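Local coordinates for FAD:protein FMN transferase (Vibrio cholerae, PDB 6NXI) that probably transfers the FMN part of FAD, with magnesium as cofactor, onto the hydroxyl of a threonine in target flavoproteins, at residues M50-K55 against E148-L153; A221-G226 against G270-L275. All blocks are in the same frame, centred on the assembly; numbering follows the deposited sequence.

Contact 1: residues M50-K55 against E148-L153; sequences MSTYRK and ELYVDL. With FAD (flavin-adenine dinucleotide), chain B.
Thr52 overlaps residues of 148-153 with its methyl, CG2, which lies 3.7 Å from Val151 O and also meets the backbone of Asp152 at CA. The same methyl approaches the Tyr150 ring obliquely. With chi1 at 53°, CG2 stands opposite the carbonyl carbon and is directed at the other segment. No direct hydrogen bond joins the segments; two waters do so instead. One donates to Met50 O and accepts from Leu153 N at 2.8 Å, whereas the other links Thr52 O to Tyr150 OH in a weak bridge. Met50 adds an apolar contact, its CG 3.9 Å from Leu153 CD1.

Both segments also line the FAD pocket. The flavin lies over one face of the Tyr53 ring, with FAD N3 3.6 Å above its plane and over its centre. The backbone N of Tyr53 donates to Ser51 OG, closing an ST turn; that hydroxyl, turned anti to its own nitrogen (chi1 -179°), lies 3.4 Å from FAD N5. From the other segment, Asp152 OD2 accepts a 2.7 Å hydrogen bond from FAD O2B, a ribose hydroxyl, while its OD1 is bonded to Ser154 OG. The contact thus joins the loop after helix 32-50 to the loop before helix 157-171, with Leu59 of helix 58-64 packed on Thr52, Val151 and Leu153, and Val80 of helix 75-90 on Met50 and Leu153.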
ATOM      1  N   MET A  50      10.461   8.874  -2.702  1.00 23.27           N
ATOM      2  CA  MET A  50       9.599   7.895  -3.392  1.00 24.00           C
ATOM      3  C   MET A  50       8.300   8.477  -3.966  1.00 23.79           C
ATOM      4  O   MET A  50       7.519   7.646  -4.507  1.00 23.87           O
ATOM      5  CB  MET A  50       9.313   6.722  -2.451  1.00 24.94           C
ATOM      6  CG  MET A  50      10.637   5.892  -2.247  1.00 25.95           C
ATOM      7  SD  MET A  50      10.428   4.511  -1.111  1.00 27.34           S
ATOM      8  CE  MET A  50      11.349   4.991   0.354  1.00 23.84           C
ATOM      9  N   SER A  51       8.056   9.786  -3.880  1.00 22.70           N
ATOM     10  CA  SER A  51       6.853  10.412  -4.498  1.00 23.18           C
ATOM     11  C   SER A  51       6.988  10.490  -6.024  1.00 23.92           C
ATOM     12  O   SER A  51       7.893  11.167  -6.500  1.00 25.11           O
ATOM     13  CB  SER A  51       6.537  11.763  -3.970  1.00 23.45           C
ATOM     14  OG  SER A  51       5.327  12.284  -4.611  1.00 23.87           O
ATOM     15  N   THR A  52       6.064   9.897  -6.772  1.00 23.07           N
ATOM     16  CA  THR A  52       6.017  10.132  -8.240  1.00 23.84           C
ATOM     17  C   THR A  52       5.616  11.563  -8.582  1.00 23.75           C
ATOM     18  O   THR A  52       5.830  11.939  -9.767  1.00 24.96           O
ATOM     19  CB  THR A  52       5.060   9.159  -8.927  1.00 24.12           C
ATOM     20  OG1 THR A  52       3.819   9.294  -8.221  1.00 23.50           O
ATOM     21  CG2 THR A  52       5.646   7.770  -8.950  1.00 26.38           C
ATOM     22  N   TYR A  53       4.983  12.309  -7.663  1.00 23.86           N
ATOM     23  CA  TYR A  53       4.373  13.645  -7.901  1.00 24.72           C
ATOM     24  C   TYR A  53       5.405  14.756  -7.678  1.00 26.62           C
ATOM     25  O   TYR A  53       5.133  15.889  -8.045  1.00 28.88           O
ATOM     26  CB  TYR A  53       3.137  13.843  -7.009  1.00 24.46           C
ATOM     27  CG  TYR A  53       1.975  12.956  -7.368  1.00 25.25           C
ATOM     28  CD1 TYR A  53       0.922  13.416  -8.156  1.00 27.46           C
ATOM     29  CD2 TYR A  53       1.941  11.669  -6.859  1.00 26.06           C
ATOM     30  CE1 TYR A  53      -0.165  12.580  -8.409  1.00 27.28           C
ATOM     31  CE2 TYR A  53       0.897  10.817  -7.158  1.00 28.46           C
ATOM     32  CZ  TYR A  53      -0.157  11.281  -7.913  1.00 28.78           C
ATOM     33  OH  TYR A  53      -1.168  10.370  -8.130  1.00 31.57           O
ATOM     34  N   ARG A  54       6.513  14.468  -6.990  1.00 25.91           N
ATOM     35  CA  ARG A  54       7.644  15.416  -6.833  1.00 26.97           C
ATOM     36  C   ARG A  54       8.673  15.157  -7.925  1.00 28.04           C
ATOM     37  O   ARG A  54       9.230  14.066  -7.988  1.00 26.35           O
ATOM     38  CB  ARG A  54       8.223  15.296  -5.426  1.00 26.94           C
ATOM     39  CG  ARG A  54       7.207  15.608  -4.338  1.00 26.01           C
ATOM     40  CD  ARG A  54       7.876  15.748  -2.967  1.00 28.25           C
ATOM     41  NE  ARG A  54       6.845  15.962  -1.967  1.00 28.29           N
ATOM     42  CZ  ARG A  54       7.022  16.238  -0.693  1.00 29.77           C
ATOM     43  NH1 ARG A  54       8.234  16.241  -0.162  1.00 29.96           N
ATOM     44  NH2 ARG A  54       5.949  16.401   0.068  1.00 31.49           N
ATOM     45  N   LYS A  55       8.858  16.149  -8.780  1.00 31.13           N
ATOM     46  CA  LYS A  55       9.678  16.049 -10.012  0.60 33.71           C
ATOM     47  C   LYS A  55      11.143  15.769  -9.654  1.00 31.95           C
ATOM     48  O   LYS A  55      11.844  15.216 -10.496  1.00 32.25           O
ATOM     49  CB  LYS A  55       9.541  17.337 -10.835  0.60 36.98           C
ATOM     50  CG  LYS A  55       8.161  17.578 -11.436  0.60 39.87           C
ATOM     51  CD  LYS A  55       7.957  18.995 -11.961  0.60 42.40           C
ATOM     52  CE  LYS A  55       6.856  19.115 -13.004  0.60 44.52           C
ATOM     53  NZ  LYS A  55       5.534  19.446 -12.408  0.60 46.16           N
ATOM     54  N   GLU A 148      12.042   4.359 -21.057  1.00 34.06           N
ATOM     55  CA  GLU A 148      10.732   4.979 -20.751  1.00 34.57           C
ATOM     56  C   GLU A 148      10.143   4.360 -19.476  1.00 31.59           C
ATOM     57  O   GLU A 148       8.967   4.692 -19.164  1.00 30.26           O
ATOM     58  CB  GLU A 148       9.758   4.768 -21.921  1.00 35.26           C
ATOM     59  CG  GLU A 148      10.278   5.265 -23.257  1.00 40.68           C
ATOM     60  CD  GLU A 148      11.110   4.285 -24.079  1.00 44.65           C
ATOM     61  OE1 GLU A 148      11.440   3.174 -23.574  1.00 42.31           O
ATOM     62  OE2 GLU A 148      11.410   4.628 -25.270  1.00 52.96           O
ATOM     63  N   LEU A 149      10.845   3.407 -18.851  1.00 30.79           N
ATOM     64  CA  LEU A 149      10.325   2.657 -17.675  1.00 30.41           C
ATOM     65  C   LEU A 149       9.935   3.702 -16.640  1.00 29.20           C
ATOM     66  O   LEU A 149      10.700   4.645 -16.451  1.00 30.91           O
ATOM     67  CB  LEU A 149      11.352   1.677 -17.089  1.00 30.30           C
ATOM     68  CG  LEU A 149      10.735   0.528 -16.286  1.00 30.52           C
ATOM     69  CD1 LEU A 149      10.145  -0.530 -17.195  1.00 30.52           C
ATOM     70  CD2 LEU A 149      11.757  -0.093 -15.377  1.00 30.17           C
ATOM     71  N   TYR A 150       8.773   3.554 -16.014  1.00 29.12           N
ATOM     72  CA  TYR A 150       8.296   4.528 -15.002  1.00 27.77           C
ATOM     73  C   TYR A 150       7.793   3.715 -13.812  1.00 25.46           C
ATOM     74  O   TYR A 150       6.809   2.991 -13.927  1.00 25.86           O
ATOM     75  CB  TYR A 150       7.212   5.404 -15.618  1.00 27.93           C
ATOM     76  CG  TYR A 150       6.714   6.572 -14.802  1.00 26.59           C
ATOM     77  CD1 TYR A 150       6.022   6.388 -13.610  1.00 25.38           C
ATOM     78  CD2 TYR A 150       6.912   7.884 -15.215  1.00 27.63           C
ATOM     79  CE1 TYR A 150       5.595   7.463 -12.859  1.00 25.22           C
ATOM     80  CE2 TYR A 150       6.479   8.973 -14.468  1.00 26.53           C
ATOM     81  CZ  TYR A 150       5.779   8.762 -13.295  1.00 26.40           C
ATOM     82  OH  TYR A 150       5.378   9.861 -12.578  1.00 26.88           O
ATOM     83  N   VAL A 151       8.530   3.764 -12.713  1.00 23.20           N
ATOM     84  CA  VAL A 151       8.227   2.979 -11.484  1.00 22.48           C
ATOM     85  C   VAL A 151       7.351   3.865 -10.606  1.00 22.57           C
ATOM     86  O   VAL A 151       7.651   5.061 -10.430  1.00 21.96           O
ATOM     87  CB  VAL A 151       9.530   2.588 -10.750  1.00 24.61           C
ATOM     88  CG1 VAL A 151       9.234   1.960  -9.422  1.00 22.85           C
ATOM     89  CG2 VAL A 151      10.389   1.661 -11.600  1.00 25.18           C
ATOM     90  N   ASP A 152       6.297   3.259 -10.081  1.00 21.54           N
ATOM     91  CA  ASP A 152       5.286   3.874  -9.199  1.00 21.20           C
ATOM     92  C   ASP A 152       5.285   3.074  -7.899  1.00 19.92           C
ATOM     93  O   ASP A 152       5.069   1.848  -7.962  1.00 20.85           O
ATOM     94  CB  ASP A 152       3.951   3.763  -9.907  1.00 21.28           C
ATOM     95  CG  ASP A 152       2.768   4.271  -9.116  1.00 22.59           C
ATOM     96  OD1 ASP A 152       2.939   4.692  -7.987  1.00 21.28           O
ATOM     97  OD2 ASP A 152       1.670   4.264  -9.702  1.00 22.97           O
ATOM     98  N   LEU A 153       5.640   3.692  -6.769  1.00 20.00           N
ATOM     99  CA  LEU A 153       5.633   2.970  -5.492  1.00 19.42           C
ATOM    100  C   LEU A 153       4.401   3.354  -4.663  1.00 18.94           C
ATOM    101  O   LEU A 153       4.417   3.095  -3.470  1.00 20.68           O
ATOM    102  CB  LEU A 153       6.937   3.233  -4.731  1.00 19.60           C
ATOM    103  CG  LEU A 153       8.186   2.824  -5.513  1.00 21.29           C
ATOM    104  CD1 LEU A 153       9.451   3.215  -4.756  1.00 22.94           C
ATOM    105  CD2 LEU A 153       8.159   1.340  -5.805  1.00 21.99           C
TER
HETATM  106  PA  FAD B 500      -3.149   0.593  -3.182  1.00 22.05           P
HETATM  107  O1A FAD B 500      -4.372  -0.218  -3.423  1.00 24.13           O
HETATM  108  O2A FAD B 500      -2.296   0.304  -2.011  1.00 20.86           O
HETATM  109  O5B FAD B 500      -2.223   0.585  -4.484  1.00 22.90           O
HETATM  110  C5B FAD B 500      -2.821   1.198  -5.658  1.00 22.16           C
HETATM  111  C4B FAD B 500      -1.859   2.151  -6.324  1.00 22.37           C
HETATM  112  O4B FAD B 500      -0.654   1.484  -6.774  1.00 23.87           O
HETATM  113  C3B FAD B 500      -2.470   2.797  -7.566  1.00 22.28           C
HETATM  114  O3B FAD B 500      -3.089   4.035  -7.213  1.00 23.50           O
HETATM  115  C2B FAD B 500      -1.268   2.950  -8.505  1.00 22.17           C
HETATM  116  O2B FAD B 500      -0.529   4.112  -8.202  1.00 23.01           O
HETATM  117  C1B FAD B 500      -0.448   1.713  -8.166  1.00 23.37           C
HETATM  118  N9A FAD B 500      -0.795   0.494  -8.866  1.00 22.93           N
HETATM  119  C8A FAD B 500      -1.960   0.196  -9.586  1.00 21.95           C
HETATM  120  N7A FAD B 500      -1.984  -1.057  -9.970  1.00 22.65           N
HETATM  121  C5A FAD B 500      -0.791  -1.613  -9.554  1.00 21.88           C
HETATM  122  C6A FAD B 500      -0.248  -2.898  -9.706  1.00 22.87           C
HETATM  123  N6A FAD B 500      -0.888  -3.928 -10.289  1.00 23.64           N
HETATM  124  N1A FAD B 500       0.944  -3.119  -9.117  1.00 22.41           N
HETATM  125  C2A FAD B 500       1.574  -2.091  -8.516  1.00 21.94           C
HETATM  126  N3A FAD B 500       1.156  -0.836  -8.307  1.00 22.57           N
HETATM  127  C4A FAD B 500      -0.052  -0.663  -8.871  1.00 22.14           C
HETATM  128  N1  FAD B 500      -1.160  11.458  -4.398  1.00 26.98           N
HETATM  129  C2  FAD B 500      -1.315  12.774  -4.777  1.00 29.64           C
HETATM  130  O2  FAD B 500      -2.397  13.161  -5.271  1.00 29.26           O
HETATM  131  N3  FAD B 500      -0.329  13.691  -4.601  1.00 28.29           N
HETATM  132  C4  FAD B 500       0.887  13.364  -4.061  1.00 29.02           C
HETATM  133  O4  FAD B 500       1.766  14.207  -3.945  1.00 31.52           O
HETATM  134  C4X FAD B 500       1.098  11.999  -3.675  1.00 26.44           C
HETATM  135  N5  FAD B 500       2.263  11.651  -3.166  1.00 25.72           N
HETATM  136  C5X FAD B 500       2.446  10.334  -2.812  1.00 24.85           C
HETATM  137  C6  FAD B 500       3.692   9.935  -2.287  1.00 25.15           C
HETATM  138  C7  FAD B 500       3.961   8.637  -1.904  1.00 25.26           C
HETATM  139  C7M FAD B 500       5.319   8.281  -1.344  1.00 26.33           C
HETATM  140  C8  FAD B 500       2.931   7.675  -2.028  1.00 23.59           C
HETATM  141  C8M FAD B 500       3.155   6.236  -1.642  1.00 25.24           C
HETATM  142  C9  FAD B 500       1.691   8.056  -2.551  1.00 23.77           C
HETATM  143  C9A FAD B 500       1.418   9.375  -2.940  1.00 24.19           C
HETATM  144  N10 FAD B 500       0.198   9.784  -3.491  1.00 26.22           N
HETATM  145  C10 FAD B 500      -0.007  11.098  -3.874  1.00 25.71           C
HETATM  146  C1' FAD B 500      -0.928   8.829  -3.584  1.00 28.54           C
HETATM  147  C2' FAD B 500      -0.830   7.861  -4.707  1.00 29.15           C
HETATM  148  O2' FAD B 500      -0.879   8.539  -5.959  1.00 29.82           O
HETATM  149  C3' FAD B 500      -2.012   6.879  -4.628  1.00 27.88           C
HETATM  150  O3' FAD B 500      -3.257   7.521  -4.786  1.00 28.85           O
HETATM  151  C4' FAD B 500      -2.127   6.142  -3.307  1.00 29.45           C
HETATM  152  O4' FAD B 500      -0.828   5.793  -2.854  1.00 27.38           O
HETATM  153  C5' FAD B 500      -3.059   4.951  -3.407  1.00 27.11           C
HETATM  154  O5' FAD B 500      -2.947   4.194  -2.176  1.00 27.88           O
HETATM  155  P   FAD B 500      -4.006   3.059  -1.870  1.00 25.29           P
HETATM  156  O1P FAD B 500      -5.370   3.505  -2.144  1.00 28.57           O
HETATM  157  O2P FAD B 500      -3.542   2.556  -0.521  1.00 26.96           O
HETATM  158  O3P FAD B 500      -3.618   2.083  -3.062  1.00 26.71           O
HETATM  159  O   HOH W   1       5.511   6.177  -5.565  1.00 22.61           O
HETATM  160  O   HOH W   2       7.991  10.270 -11.486  1.00 26.45           O

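Contact 2: residues A221-G226 against G270-L275; sequences AIATSG and GLATGL. With MG (magnesium ion), chain C; FAD (flavin-adenine dinucleotide), chain B.
The magnesium-diphosphate site of this ApbE-family enzyme is built here, where strand 220-225 of the eight-stranded antiparallel sheet runs over helix 265-278. The segment axes approach to 7.0 Å and their N-to-C directions differ by 30°, so strand and helix run roughly the same way. That spacing is consistent with the small side chains between them: Ala272 CB packs 3.9 Å from Ala223 O and 4.3 Å from Ala223 CB, and it also touches Ser225 OG. Val260 of the adjacent strand 255-262 packs on Ala272 as well.

At the phosphate end, Thr273 OG1 binds magnesium at 2.3 Å, and FAD O2A binds the same ion; Asp269 O and Thr155 O are further ligands. A chi1 of -53° sets OG1 anti to the carbonyl carbon, on the side of the ion. The hydroxyl of Ser225 donates to FAD O1A, OG to O1A 2.7 Å. The metal and the serine therefore hold different oxygens of one phosphate, which probably fixes its rotation and draws charge from it. Thr224 has its backbone N bonded to Glu184 OE2; Glu184 is among the residues of a second magnesium site. Strand and helix meet most directly where Ser225 OG lies 2.9 Å from Thr273 OG1.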
ATOM      1  N   ALA A 221       0.642  -4.942  11.550  1.00 20.94           N
ATOM      2  CA  ALA A 221       0.196  -3.961  10.548  1.00 19.58           C
ATOM      3  C   ALA A 221      -0.971  -4.552   9.763  1.00 19.51           C
ATOM      4  O   ALA A 221      -1.091  -5.787   9.659  1.00 20.57           O
ATOM      5  CB  ALA A 221       1.332  -3.609   9.627  1.00 20.03           C
ATOM      6  N   ILE A 222      -1.825  -3.649   9.339  1.00 19.87           N
ATOM      7  CA  ILE A 222      -3.024  -3.951   8.535  1.00 20.31           C
ATOM      8  C   ILE A 222      -3.072  -3.029   7.334  1.00 20.94           C
ATOM      9  O   ILE A 222      -3.069  -1.825   7.490  1.00 21.87           O
ATOM     10  CB  ILE A 222      -4.305  -3.799   9.389  1.00 22.74           C
ATOM     11  CG1 ILE A 222      -4.193  -4.428  10.766  1.00 25.36           C
ATOM     12  CG2 ILE A 222      -5.449  -4.348   8.570  1.00 23.44           C
ATOM     13  CD1 ILE A 222      -3.716  -3.474  11.871  1.00 27.75           C
ATOM     14  N   ALA A 223      -3.331  -3.597   6.166  1.00 21.03           N
ATOM     15  CA  ALA A 223      -3.486  -2.823   4.923  1.00 20.58           C
ATOM     16  C   ALA A 223      -4.724  -3.333   4.228  1.00 22.17           C
ATOM     17  O   ALA A 223      -5.007  -4.552   4.276  1.00 22.15           O
ATOM     18  CB  ALA A 223      -2.302  -2.954   4.012  1.00 20.48           C
ATOM     19  N   THR A 224      -5.423  -2.405   3.585  1.00 23.02           N
ATOM     20  CA  THR A 224      -6.646  -2.734   2.824  1.00 23.96           C
ATOM     21  C   THR A 224      -6.572  -2.129   1.423  1.00 23.61           C
ATOM     22  O   THR A 224      -6.307  -0.938   1.300  1.00 24.23           O
ATOM     23  CB  THR A 224      -7.879  -2.211   3.570  1.00 28.42           C
ATOM     24  OG1 THR A 224      -7.966  -2.842   4.846  1.00 30.95           O
ATOM     25  CG2 THR A 224      -9.159  -2.500   2.827  1.00 28.74           C
ATOM     26  N   SER A 225      -6.869  -2.906   0.377  1.00 21.39           N
ATOM     27  CA  SER A 225      -7.039  -2.365  -0.981  1.00 22.91           C
ATOM     28  C   SER A 225      -8.469  -2.571  -1.437  1.00 24.40           C
ATOM     29  O   SER A 225      -9.104  -3.488  -0.907  1.00 23.74           O
ATOM     30  CB  SER A 225      -6.030  -2.971  -1.926  1.00 24.85           C
ATOM     31  OG  SER A 225      -4.791  -2.302  -1.720  1.00 27.18           O
ATOM     32  N   GLY A 226      -8.943  -1.664  -2.280  1.00 25.78           N
ATOM     33  CA  GLY A 226     -10.340  -1.641  -2.749  1.00 31.51           C
ATOM     34  C   GLY A 226     -11.241  -0.869  -1.791  1.00 40.31           C
ATOM     35  O   GLY A 226     -10.890  -0.689  -0.618  1.00 43.18           O
ATOM     36  N   GLY A 270       1.733  -3.911  -0.044  1.00 20.73           N
ATOM     37  CA  GLY A 270       2.008  -4.587  -1.327  1.00 22.00           C
ATOM     38  C   GLY A 270       1.123  -5.801  -1.502  1.00 21.07           C
ATOM     39  O   GLY A 270       0.568  -5.999  -2.609  1.00 21.84           O
ATOM     40  N   LEU A 271       0.977  -6.599  -0.451  1.00 20.34           N
ATOM     41  CA  LEU A 271       0.195  -7.859  -0.530  1.00 21.74           C
ATOM     42  C   LEU A 271      -1.272  -7.588  -0.802  1.00 22.31           C
ATOM     43  O   LEU A 271      -1.853  -8.282  -1.675  1.00 22.19           O
ATOM     44  CB  LEU A 271       0.369  -8.658   0.756  1.00 21.99           C
ATOM     45  CG  LEU A 271       1.671  -9.450   0.794  1.00 23.46           C
ATOM     46  CD1 LEU A 271       1.839 -10.049   2.165  1.00 24.48           C
ATOM     47  CD2 LEU A 271       1.727 -10.538  -0.260  1.00 24.61           C
ATOM     48  N   ALA A 272      -1.839  -6.587  -0.141  1.00 22.29           N
ATOM     49  CA  ALA A 272      -3.283  -6.354  -0.292  1.00 21.46           C
ATOM     50  C   ALA A 272      -3.564  -6.041  -1.771  1.00 21.61           C
ATOM     51  O   ALA A 272      -4.542  -6.579  -2.321  1.00 21.72           O
ATOM     52  CB  ALA A 272      -3.711  -5.254   0.642  1.00 21.26           C
ATOM     53  N   THR A 273      -2.746  -5.186  -2.397  1.00 19.85           N
ATOM     54  CA  THR A 273      -3.011  -4.799  -3.805  1.00 20.60           C
ATOM     55  C   THR A 273      -2.746  -6.034  -4.691  1.00 21.35           C
ATOM     56  O   THR A 273      -3.513  -6.322  -5.636  1.00 20.82           O
ATOM     57  CB  THR A 273      -2.160  -3.584  -4.202  1.00 19.70           C
ATOM     58  OG1 THR A 273      -2.326  -2.494  -3.255  1.00 19.01           O
ATOM     59  CG2 THR A 273      -2.545  -3.148  -5.601  1.00 20.36           C
ATOM     60  N   GLY A 274      -1.620  -6.717  -4.470  1.00 21.86           N
ATOM     61  CA  GLY A 274      -1.231  -7.860  -5.289  1.00 23.17           C
ATOM     62  C   GLY A 274      -2.254  -8.959  -5.252  1.00 22.98           C
ATOM     63  O   GLY A 274      -2.667  -9.442  -6.337  1.00 23.50           O
ATOM     64  N   LEU A 275      -2.726  -9.326  -4.064  1.00 23.37           N
ATOM     65  CA  LEU A 275      -3.729 -10.400  -3.950  1.00 24.39           C
ATOM     66  C   LEU A 275      -5.052  -9.942  -4.608  1.00 24.12           C
ATOM     67  O   LEU A 275      -5.722 -10.764  -5.280  1.00 23.92           O
ATOM     68  CB  LEU A 275      -3.892 -10.815  -2.491  1.00 25.18           C
ATOM     69  CG  LEU A 275      -2.645 -11.370  -1.813  1.00 27.34           C
ATOM     70  CD1 LEU A 275      -2.974 -11.730  -0.371  1.00 29.15           C
ATOM     71  CD2 LEU A 275      -2.084 -12.595  -2.518  1.00 28.03           C
TER
HETATM   72 MG    MG C 501      -0.828  -1.544  -1.723  1.00 23.07          MG
HETATM   73  PA  FAD B 500      -3.149   0.593  -3.182  1.00 22.05           P
HETATM   74  O1A FAD B 500      -4.372  -0.218  -3.423  1.00 24.13           O
HETATM   75  O2A FAD B 500      -2.296   0.304  -2.011  1.00 20.86           O
HETATM   76  O5B FAD B 500      -2.223   0.585  -4.484  1.00 22.90           O
HETATM   77  C5B FAD B 500      -2.821   1.198  -5.658  1.00 22.16           C
HETATM   78  C4B FAD B 500      -1.859   2.151  -6.324  1.00 22.37           C
HETATM   79  O4B FAD B 500      -0.654   1.484  -6.774  1.00 23.87           O
HETATM   80  C3B FAD B 500      -2.470   2.797  -7.566  1.00 22.28           C
HETATM   81  O3B FAD B 500      -3.089   4.035  -7.213  1.00 23.50           O
HETATM   82  C2B FAD B 500      -1.268   2.950  -8.505  1.00 22.17           C
HETATM   83  O2B FAD B 500      -0.529   4.112  -8.202  1.00 23.01           O
HETATM   84  C1B FAD B 500      -0.448   1.713  -8.166  1.00 23.37           C
HETATM   85  N9A FAD B 500      -0.795   0.494  -8.866  1.00 22.93           N
HETATM   86  C8A FAD B 500      -1.960   0.196  -9.586  1.00 21.95           C
HETATM   87  N7A FAD B 500      -1.984  -1.057  -9.970  1.00 22.65           N
HETATM   88  C5A FAD B 500      -0.791  -1.613  -9.554  1.00 21.88           C
HETATM   89  C6A FAD B 500      -0.248  -2.898  -9.706  1.00 22.87           C
HETATM   90  N6A FAD B 500      -0.888  -3.928 -10.289  1.00 23.64           N
HETATM   91  N1A FAD B 500       0.944  -3.119  -9.117  1.00 22.41           N
HETATM   92  C2A FAD B 500       1.574  -2.091  -8.516  1.00 21.94           C
HETATM   93  N3A FAD B 500       1.156  -0.836  -8.307  1.00 22.57           N
HETATM   94  C4A FAD B 500      -0.052  -0.663  -8.871  1.00 22.14           C
HETATM   95  N1  FAD B 500      -1.160  11.458  -4.398  1.00 26.98           N
HETATM   96  C2  FAD B 500      -1.315  12.774  -4.777  1.00 29.64           C
HETATM   97  O2  FAD B 500      -2.397  13.161  -5.271  1.00 29.26           O
HETATM   98  N3  FAD B 500      -0.329  13.691  -4.601  1.00 28.29           N
HETATM   99  C4  FAD B 500       0.887  13.364  -4.061  1.00 29.02           C
HETATM  100  O4  FAD B 500       1.766  14.207  -3.945  1.00 31.52           O
HETATM  101  C4X FAD B 500       1.098  11.999  -3.675  1.00 26.44           C
HETATM  102  N5  FAD B 500       2.263  11.651  -3.166  1.00 25.72           N
HETATM  103  C5X FAD B 500       2.446  10.334  -2.812  1.00 24.85           C
HETATM  104  C6  FAD B 500       3.692   9.935  -2.287  1.00 25.15           C
HETATM  105  C7  FAD B 500       3.961   8.637  -1.904  1.00 25.26           C
HETATM  106  C7M FAD B 500       5.319   8.281  -1.344  1.00 26.33           C
HETATM  107  C8  FAD B 500       2.931   7.675  -2.028  1.00 23.59           C
HETATM  108  C8M FAD B 500       3.155   6.236  -1.642  1.00 25.24           C
HETATM  109  C9  FAD B 500       1.691   8.056  -2.551  1.00 23.77           C
HETATM  110  C9A FAD B 500       1.418   9.375  -2.940  1.00 24.19           C
HETATM  111  N10 FAD B 500       0.198   9.784  -3.491  1.00 26.22           N
HETATM  112  C10 FAD B 500      -0.007  11.098  -3.874  1.00 25.71           C
HETATM  113  C1' FAD B 500      -0.928   8.829  -3.584  1.00 28.54           C
HETATM  114  C2' FAD B 500      -0.830   7.861  -4.707  1.00 29.15           C
HETATM  115  O2' FAD B 500      -0.879   8.539  -5.959  1.00 29.82           O
HETATM  116  C3' FAD B 500      -2.012   6.879  -4.628  1.00 27.88           C
HETATM  117  O3' FAD B 500      -3.257   7.521  -4.786  1.00 28.85           O
HETATM  118  C4' FAD B 500      -2.127   6.142  -3.307  1.00 29.45           C
HETATM  119  O4' FAD B 500      -0.828   5.793  -2.854  1.00 27.38           O
HETATM  120  C5' FAD B 500      -3.059   4.951  -3.407  1.00 27.11           C
HETATM  121  O5' FAD B 500      -2.947   4.194  -2.176  1.00 27.88           O
HETATM  122  P   FAD B 500      -4.006   3.059  -1.870  1.00 25.29           P
HETATM  123  O1P FAD B 500      -5.370   3.505  -2.144  1.00 28.57           O
HETATM  124  O2P FAD B 500      -3.542   2.556  -0.521  1.00 26.96           O
HETATM  125  O3P FAD B 500      -3.618   2.083  -3.062  1.00 26.71           O

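How the contacts relate
The two contacts hold different parts of one FAD. Their centres lie 20 Å apart and their nearest atoms about 8 Å, so they do not touch, and the ligand spans the gap. Contact 1 meets the flavin and the adenosine ribose; contact 2 binds the phosphate that carries O1A and O2A. Between them, Ser154 O and Thr155 OG1 are also hydrogen-bonded to FAD, directly after 148-153 in the chain, and Thr155 O reaches the magnesium of contact 2. The Leu153 side chain is about 10 Å from a magnesium ion. That phosphate, on the adenosine side, belongs to the diphosphate linkage that FMN transfer would probably break, and together the contacts probably position it.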